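Local structure of spermidine N(1)-acetyltransferase (Vibrio cholerae serotype O1, 7KWJ) at residues S3-L7 against L102-A106. The protein transfers an acetyl group from acetyl-CoA to the primary amino groups of spermidine and spermine, protecting the bacterium against polyamine toxicity. The protein carries 10 engineered substitutions. Residues are numbered along the deposited sequence; the frame is centred on the assembly and turned at random.
Sequences SQLTL and LINRA
The backbone oxygen of Leu5 takes a hydrogen bond from Arg105 NH1, with 3.0 Å between Leu5 O and Arg105 NH1 and a nearly straight N-H...O angle of 166°. This bond ties the N-terminal edge of the GNAT fold, where the chain enters strand 6-9, to helix 98-113, which lies against one face of the mixed sheet and whose first turn carries the acetyl-CoA-binding residues Phe98, Ala99 and Arg100. Leu5 O lies in the plane of the guanidinium, at its edge, whereas NH1 stands above the carbonyl plane of Leu5, 52° out of it. Arginine suits the place because its long chain spans the gap between helix and strand: CG is set anti to the backbone N (chi1 -161°), and bends at the next two torsions carry the planar group to the carbonyl. The other terminal nitrogen, NH2, lies 3.4 Å from Ser3 CB, a contact made obliquely to the guanidinium.

Nearer the helix, the aliphatic part of the same arginine serves as apolar surface. The side chains of Leu7 and Arg105 run past each other in opposite directions, bringing Leu7 CD1 within 4.0 Å of Arg105 CG. One turn away on the helix, Leu102 reaches both Leu5 and Leu7 with a single methyl, CD2. Its branched side chain places CD2 against both and also rests on Val60, Ile87 and Ile89 of the sheet; Ile87 and Ile89 both bind acetyl-CoA. Leu5, buried, continues this apolar layer onto Ile68 and lies near Phe98. The CB of Thr6 points away from the helix, and its hydroxyl is hydrogen-bonded to the backbone oxygen of Glu61. Leu5 and Leu102 meet at about a right angle, Leu5 CD1 standing 3.9 Å from Leu102 CD2.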
loop_
_atom_site.group_PDB
_atom_site.type_symbol
_atom_site.label_atom_id
_atom_site.label_comp_id
_atom_site.label_asym_id
_atom_site.label_seq_id
_atom_site.Cartn_x
_atom_site.Cartn_y
_atom_site.Cartn_z
ATOM N N SER B 3 2.640 9.863 -49.361
ATOM C CA SER B 3 2.618 9.535 -47.940
ATOM C C SER B 3 1.514 8.526 -47.636
ATOM O O SER B 3 0.443 8.890 -47.150
ATOM C CB SER B 3 2.424 10.800 -47.102
ATOM O OG SER B 3 3.490 11.713 -47.304
ATOM N N GLN B 4 1.786 7.256 -47.926
ATOM C CA GLN B 4 0.827 6.185 -47.694
ATOM C C GLN B 4 0.954 5.562 -46.311
ATOM O O GLN B 4 0.083 4.777 -45.921
ATOM C CB GLN B 4 0.992 5.095 -48.759
ATOM C CG GLN B 4 0.946 5.618 -50.189
ATOM C CD GLN B 4 1.170 4.526 -51.220
ATOM O OE1 GLN B 4 1.959 4.690 -52.151
ATOM N NE2 GLN B 4 0.471 3.407 -51.062
ATOM N N LEU B 5 2.006 5.887 -45.568
ATOM C CA LEU B 5 2.211 5.365 -44.226
ATOM C C LEU B 5 1.619 6.320 -43.192
ATOM O O LEU B 5 1.347 7.490 -43.474
ATOM C CB LEU B 5 3.701 5.154 -43.959
ATOM C CG LEU B 5 4.424 4.233 -44.945
ATOM C CD1 LEU B 5 5.930 4.413 -44.845
ATOM C CD2 LEU B 5 4.042 2.781 -44.702
ATOM N N THR B 6 1.423 5.804 -41.979
ATOM C CA THR B 6 0.817 6.576 -40.902
ATOM C C THR B 6 1.507 6.257 -39.585
ATOM O O THR B 6 1.729 5.085 -39.264
ATOM C CB THR B 6 -0.684 6.281 -40.782
ATOM O OG1 THR B 6 -0.882 4.886 -40.519
ATOM C CG2 THR B 6 -1.413 6.663 -42.061
ATOM N N LEU B 7 1.841 7.299 -38.828
ATOM C CA LEU B 7 2.367 7.140 -37.482
ATOM C C LEU B 7 1.221 6.998 -36.491
ATOM O O LEU B 7 0.155 7.600 -36.651
ATOM C CB LEU B 7 3.243 8.333 -37.092
ATOM C CG LEU B 7 4.753 8.113 -37.193
ATOM C CD1 LEU B 7 5.146 7.696 -38.601
ATOM C CD2 LEU B 7 5.501 9.368 -36.768
ATOM N N LEU B 102 9.766 8.111 -42.901
ATOM C CA LEU B 102 9.499 8.102 -41.468
ATOM C C LEU B 102 10.432 9.041 -40.719
ATOM O O LEU B 102 10.055 9.584 -39.674
ATOM C CB LEU B 102 9.628 6.681 -40.924
ATOM C CG LEU B 102 8.799 5.628 -41.662
ATOM C CD1 LEU B 102 9.129 4.234 -41.146
ATOM C CD2 LEU B 102 7.311 5.919 -41.536
ATOM N N ILE B 103 11.648 9.243 -41.229
ATOM C CA ILE B 103 12.556 10.209 -40.618
ATOM C C ILE B 103 11.980 11.614 -40.735
ATOM O O ILE B 103 11.970 12.385 -39.767
ATOM C CB ILE B 103 13.951 10.117 -41.263
ATOM C CG1 ILE B 103 14.591 8.763 -40.947
ATOM C CG2 ILE B 103 14.833 11.257 -40.772
ATOM C CD1 ILE B 103 15.786 8.426 -41.816
ATOM N N ASN B 104 11.485 11.967 -41.922
ATOM C CA ASN B 104 10.920 13.298 -42.112
ATOM C C ASN B 104 9.582 13.438 -41.401
ATOM O O ASN B 104 9.208 14.546 -40.996
ATOM C CB ASN B 104 10.766 13.597 -43.603
ATOM C CG ASN B 104 10.776 15.084 -43.903
ATOM O OD1 ASN B 104 9.724 15.713 -44.039
ATOM N ND2 ASN B 104 11.971 15.657 -44.004
ATOM N N ARG B 105 8.849 12.337 -41.238
ATOM C CA ARG B 105 7.595 12.393 -40.495
ATOM C C ARG B 105 7.853 12.621 -39.011
ATOM O O ARG B 105 7.121 13.372 -38.354
ATOM C CB ARG B 105 6.802 11.104 -40.707
ATOM C CG ARG B 105 5.323 11.222 -40.376
ATOM C CD ARG B 105 4.563 11.956 -41.471
ATOM N NE ARG B 105 4.630 11.246 -42.747
ATOM C CZ ARG B 105 3.832 10.240 -43.093
ATOM N NH1 ARG B 105 2.894 9.809 -42.259
ATOM N NH2 ARG B 105 3.974 9.661 -44.277
ATOM N N ALA B 106 8.889 11.981 -38.465
ATOM C CA ALA B 106 9.243 12.204 -37.068
ATOM C C ALA B 106 9.726 13.630 -36.846
ATOM O O ALA B 106 9.335 14.280 -35.869
ATOM C CB ALA B 106 10.312 11.204 -36.635
#